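Local atomic coordinates of beta-lactamase (Nostoc sp., PDB entry 6NHS), a protein that probably hydrolyses the beta-lactam ring of penicillin-type antibiotics, as a class D serine beta-lactamase related to penicillin-binding transpeptidases. Residues R93-I104 against N110-L119. Residues are numbered along the deposited sequence; the frame is centred on the assembly and turned at random.
Sequences RQFPTWNQDTNI and NSTVWFYQVL. With EDO (1,2-ethanediol), chain D.
W98 and W114 tie segment 93-104 to the turn at N110-T112 and the first turn of helix 113-123 in a reciprocal way, each indole N-H spent on a backbone carbonyl across the contact. W98 NE1 reaches N110 O at 2.9 Å, nearly straight (169°) and in the indole plane, although it meets the carbonyl from above its plane. W114 NE1 takes a lone pair of W98 O at 2.8 Å, with the oxygen tilted slightly from its ring. Each bond helps to hold its own ring in its rotation; for W98, T112 adds to this from over one face, its CA 3.9 Å from the five-membered-ring centroid in a CH-pi contact. CB of W114 sits over one face of the R93 guanidinium, the two planes 32° apart, and R93 NH2 forms a salt bridge with D89. Farther along, T102 CG2 presses on F115 CD2 at 3.4 Å, while I104 CB meets CE1 of the same ring. One water joins T102 OG1, N110 ND2 and T112 OG1. S111, which closes helix 104-110 with a Schellman motif, hydrogen-bonds K203 and touches K66. The arrangement is consistent with the serine beta-lactamase fold, where the S111-T112-V113 turn matches the SxV motif lining the class D active site.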
loop_
_atom_site.group_PDB
_atom_site.type_symbol
_atom_site.label_atom_id
_atom_site.label_comp_id
_atom_site.label_asym_id
_atom_site.label_seq_id
_atom_site.Cartn_x
_atom_site.Cartn_y
_atom_site.Cartn_z
ATOM N N ARG A 93 -1.903 -22.994 -0.405
ATOM C CA ARG A 93 -1.390 -21.936 -1.256
ATOM C C ARG A 93 0.120 -21.798 -1.054
ATOM O O ARG A 93 0.743 -22.562 -0.311
ATOM C CB ARG A 93 -2.150 -20.629 -0.996
ATOM C CG ARG A 93 -3.586 -20.668 -1.517
ATOM C CD ARG A 93 -4.350 -19.381 -1.264
ATOM N NE ARG A 93 -5.719 -19.491 -1.761
ATOM C CZ ARG A 93 -6.715 -20.065 -1.093
ATOM N NH1 ARG A 93 -6.504 -20.579 0.113
ATOM N NH2 ARG A 93 -7.928 -20.127 -1.633
ATOM N N GLN A 94 0.707 -20.787 -1.702
ATOM C CA GLN A 94 2.155 -20.751 -1.903
ATOM C C GLN A 94 2.921 -20.598 -0.592
ATOM O O GLN A 94 3.978 -21.212 -0.416
ATOM C CB GLN A 94 2.512 -19.617 -2.865
ATOM C CG GLN A 94 3.977 -19.572 -3.267
ATOM C CD GLN A 94 4.282 -18.409 -4.196
ATOM O OE1 GLN A 94 3.450 -17.520 -4.393
ATOM N NE2 GLN A 94 5.479 -18.409 -4.772
ATOM N N PHE A 95 2.418 -19.783 0.332
ATOM C CA PHE A 95 3.150 -19.502 1.558
ATOM C C PHE A 95 2.462 -20.130 2.759
ATOM O O PHE A 95 1.238 -19.999 2.903
ATOM C CB PHE A 95 3.286 -17.989 1.755
ATOM C CG PHE A 95 3.934 -17.296 0.592
ATOM C CD1 PHE A 95 5.308 -17.340 0.424
ATOM C CD2 PHE A 95 3.170 -16.617 -0.345
ATOM C CE1 PHE A 95 5.910 -16.711 -0.651
ATOM C CE2 PHE A 95 3.767 -15.985 -1.423
ATOM C CZ PHE A 95 5.138 -16.032 -1.575
ATOM N N PRO A 96 3.213 -20.804 3.637
ATOM C CA PRO A 96 2.584 -21.501 4.773
ATOM C C PRO A 96 1.782 -20.596 5.699
ATOM O O PRO A 96 0.774 -21.045 6.258
ATOM C CB PRO A 96 3.783 -22.129 5.501
ATOM C CG PRO A 96 4.847 -22.249 4.451
ATOM C CD PRO A 96 4.664 -21.054 3.565
ATOM N N THR A 97 2.194 -19.337 5.888
ATOM C CA THR A 97 1.419 -18.434 6.733
ATOM C C THR A 97 0.045 -18.133 6.151
ATOM O O THR A 97 -0.843 -17.699 6.888
ATOM C CB THR A 97 2.165 -17.117 6.959
ATOM O OG1 THR A 97 2.289 -16.410 5.717
ATOM C CG2 THR A 97 3.541 -17.380 7.543
ATOM N N TRP A 98 -0.142 -18.338 4.846
ATOM C CA TRP A 98 -1.450 -18.149 4.228
ATOM C C TRP A 98 -2.399 -19.311 4.488
ATOM O O TRP A 98 -3.615 -19.148 4.328
ATOM C CB TRP A 98 -1.304 -17.979 2.713
ATOM C CG TRP A 98 -0.660 -16.700 2.278
ATOM C CD1 TRP A 98 -0.212 -15.682 3.078
ATOM C CD2 TRP A 98 -0.398 -16.298 0.930
ATOM N NE1 TRP A 98 0.311 -14.672 2.305
ATOM C CE2 TRP A 98 0.204 -15.022 0.984
ATOM C CE3 TRP A 98 -0.615 -16.893 -0.318
ATOM C CZ2 TRP A 98 0.588 -14.327 -0.167
ATOM C CZ3 TRP A 98 -0.232 -16.200 -1.460
ATOM C CH2 TRP A 98 0.364 -14.929 -1.374
ATOM N N ASN A 99 -1.879 -20.479 4.852
ATOM C CA ASN A 99 -2.709 -21.674 5.008
ATOM C C ASN A 99 -3.208 -21.817 6.442
ATOM O O ASN A 99 -3.021 -22.847 7.090
ATOM C CB ASN A 99 -1.924 -22.904 4.568
ATOM C CG ASN A 99 -1.470 -22.814 3.124
ATOM O OD1 ASN A 99 -2.185 -22.290 2.269
ATOM N ND2 ASN A 99 -0.270 -23.322 2.845
ATOM N N GLN A 100 -3.879 -20.778 6.935
ATOM C CA GLN A 100 -4.359 -20.764 8.307
ATOM C C GLN A 100 -5.434 -19.698 8.430
ATOM O O GLN A 100 -5.440 -18.720 7.680
ATOM C CB GLN A 100 -3.224 -20.477 9.293
ATOM C CG GLN A 100 -2.654 -19.082 9.143
ATOM C CD GLN A 100 -1.447 -18.838 10.027
ATOM O OE1 GLN A 100 -1.143 -19.638 10.906
ATOM N NE2 GLN A 100 -0.751 -17.724 9.796
ATOM N N ASP A 101 -6.335 -19.890 9.390
ATOM C CA ASP A 101 -7.329 -18.863 9.700
ATOM C C ASP A 101 -6.622 -17.571 10.101
ATOM O O ASP A 101 -5.524 -17.592 10.661
ATOM C CB ASP A 101 -8.246 -19.307 10.850
ATOM C CG ASP A 101 -8.953 -20.624 10.586
ATOM O OD1 ASP A 101 -9.073 -21.046 9.420
ATOM O OD2 ASP A 101 -9.422 -21.230 11.568
ATOM N N THR A 102 -7.247 -16.427 9.825
ATOM C CA THR A 102 -6.559 -15.173 10.116
ATOM C C THR A 102 -7.584 -14.056 10.315
ATOM O O THR A 102 -8.795 -14.263 10.215
ATOM C CB THR A 102 -5.541 -14.851 9.011
ATOM O OG1 THR A 102 -4.601 -13.869 9.475
ATOM C CG2 THR A 102 -6.236 -14.340 7.755
ATOM N N ASN A 103 -7.080 -12.871 10.644
ATOM C CA ASN A 103 -7.886 -11.668 10.767
ATOM C C ASN A 103 -7.238 -10.602 9.894
ATOM O O ASN A 103 -6.195 -10.837 9.273
ATOM C CB ASN A 103 -8.018 -11.229 12.239
ATOM C CG ASN A 103 -6.673 -10.880 12.891
ATOM O OD1 ASN A 103 -5.823 -10.228 12.291
ATOM N ND2 ASN A 103 -6.496 -11.300 14.147
ATOM N N ILE A 104 -7.844 -9.413 9.853
ATOM C CA ILE A 104 -7.386 -8.426 8.881
ATOM C C ILE A 104 -6.019 -7.872 9.269
ATOM O O ILE A 104 -5.219 -7.516 8.393
ATOM C CB ILE A 104 -8.446 -7.318 8.691
ATOM C CG1 ILE A 104 -8.151 -6.495 7.432
ATOM C CG2 ILE A 104 -8.532 -6.401 9.910
ATOM C CD1 ILE A 104 -9.260 -5.506 7.088
ATOM N N ASN A 110 0.762 -10.290 6.620
ATOM C CA ASN A 110 1.256 -11.423 5.855
ATOM C C ASN A 110 0.971 -11.313 4.365
ATOM O O ASN A 110 1.284 -12.250 3.628
ATOM C CB ASN A 110 0.643 -12.728 6.389
ATOM C CG ASN A 110 1.040 -13.018 7.825
ATOM O OD1 ASN A 110 2.134 -12.669 8.260
ATOM N ND2 ASN A 110 0.147 -13.673 8.568
ATOM N N SER A 111 0.389 -10.199 3.907
ATOM C CA SER A 111 -0.011 -10.032 2.507
ATOM C C SER A 111 -0.891 -11.191 2.041
ATOM O O SER A 111 -0.749 -11.697 0.926
ATOM C CB SER A 111 1.210 -9.872 1.592
ATOM O OG SER A 111 1.965 -8.723 1.930
ATOM N N THR A 112 -1.830 -11.598 2.898
ATOM C CA THR A 112 -2.647 -12.789 2.656
ATOM C C THR A 112 -3.738 -12.460 1.642
ATOM O O THR A 112 -4.808 -11.964 2.000
ATOM C CB THR A 112 -3.229 -13.298 3.969
ATOM O OG1 THR A 112 -2.158 -13.463 4.910
ATOM C CG2 THR A 112 -3.923 -14.644 3.768
ATOM N N VAL A 113 -3.468 -12.772 0.368
ATOM C CA VAL A 113 -4.341 -12.351 -0.730
ATOM C C VAL A 113 -5.748 -12.932 -0.586
ATOM O O VAL A 113 -6.743 -12.231 -0.802
ATOM C CB VAL A 113 -3.718 -12.735 -2.086
ATOM C CG1 VAL A 113 -4.691 -12.417 -3.226
ATOM C CG2 VAL A 113 -2.383 -12.009 -2.292
ATOM N N TRP A 114 -5.859 -14.220 -0.238
ATOM C CA TRP A 114 -7.183 -14.842 -0.242
ATOM C C TRP A 114 -8.138 -14.151 0.729
ATOM O O TRP A 114 -9.334 -14.044 0.444
ATOM C CB TRP A 114 -7.088 -16.341 0.062
ATOM C CG TRP A 114 -6.688 -16.718 1.477
ATOM C CD1 TRP A 114 -5.464 -17.165 1.887
ATOM C CD2 TRP A 114 -7.522 -16.706 2.650
ATOM N NE1 TRP A 114 -5.480 -17.423 3.240
ATOM C CE2 TRP A 114 -6.728 -17.149 3.732
ATOM C CE3 TRP A 114 -8.860 -16.374 2.888
ATOM C CZ2 TRP A 114 -7.228 -17.259 5.031
ATOM C CZ3 TRP A 114 -9.357 -16.481 4.180
ATOM C CH2 TRP A 114 -8.542 -16.918 5.235
ATOM N N PHE A 115 -7.627 -13.674 1.868
ATOM C CA PHE A 115 -8.451 -12.934 2.823
ATOM C C PHE A 115 -9.059 -11.700 2.166
ATOM O O PHE A 115 -10.266 -11.446 2.271
ATOM C CB PHE A 115 -7.588 -12.550 4.034
ATOM C CG PHE A 115 -8.346 -11.896 5.169
ATOM C CD1 PHE A 115 -8.596 -10.528 5.168
ATOM C CD2 PHE A 115 -8.764 -12.645 6.263
ATOM C CE1 PHE A 115 -9.278 -9.927 6.222
ATOM C CE2 PHE A 115 -9.435 -12.048 7.320
ATOM C CZ PHE A 115 -9.692 -10.695 7.301
ATOM N N TYR A 116 -8.240 -10.937 1.446
ATOM C CA TYR A 116 -8.729 -9.718 0.818
ATOM C C TYR A 116 -9.572 -9.996 -0.415
ATOM O O TYR A 116 -10.387 -9.149 -0.796
ATOM C CB TYR A 116 -7.541 -8.817 0.494
ATOM C CG TYR A 116 -7.087 -8.061 1.716
ATOM C CD1 TYR A 116 -7.580 -6.796 1.982
ATOM C CD2 TYR A 116 -6.202 -8.631 2.624
ATOM C CE1 TYR A 116 -7.188 -6.102 3.101
ATOM C CE2 TYR A 116 -5.804 -7.946 3.756
ATOM C CZ TYR A 116 -6.300 -6.678 3.985
ATOM O OH TYR A 116 -5.912 -5.972 5.098
ATOM N N GLN A 117 -9.417 -11.165 -1.040
ATOM C CA GLN A 117 -10.330 -11.527 -2.118
ATOM C C GLN A 117 -11.733 -11.796 -1.581
ATOM O O GLN A 117 -12.728 -11.441 -2.224
ATOM C CB GLN A 117 -9.789 -12.734 -2.879
ATOM C CG GLN A 117 -8.574 -12.407 -3.747
ATOM C CD GLN A 117 -8.007 -13.639 -4.421
ATOM O OE1 GLN A 117 -7.728 -14.643 -3.767
ATOM N NE2 GLN A 117 -7.857 -13.579 -5.736
ATOM N N VAL A 118 -11.838 -12.416 -0.400
ATOM C CA VAL A 118 -13.148 -12.568 0.235
ATOM C C VAL A 118 -13.756 -11.198 0.513
ATOM O O VAL A 118 -14.935 -10.953 0.227
ATOM C CB VAL A 118 -13.037 -13.398 1.529
ATOM C CG1 VAL A 118 -14.393 -13.447 2.244
ATOM C CG2 VAL A 118 -12.531 -14.807 1.236
ATOM N N LEU A 119 -12.955 -10.281 1.069
ATOM C CA LEU A 119 -13.469 -8.949 1.385
ATOM C C LEU A 119 -14.014 -8.265 0.139
ATOM O O LEU A 119 -15.106 -7.686 0.168
ATOM C CB LEU A 119 -12.374 -8.093 2.019
ATOM C CG LEU A 119 -11.804 -8.547 3.371
ATOM C CD1 LEU A 119 -10.801 -7.518 3.875
ATOM C CD2 LEU A 119 -12.916 -8.748 4.405
HETATM C C1 EDO D . -8.952 -19.584 14.664
HETATM O O1 EDO D . -8.628 -20.699 13.830
HETATM C C2 EDO D . -10.276 -19.862 15.360
HETATM O O2 EDO D . -11.270 -20.093 14.355
HETATM O O HOH W 1 -2.681 -14.235 7.383
#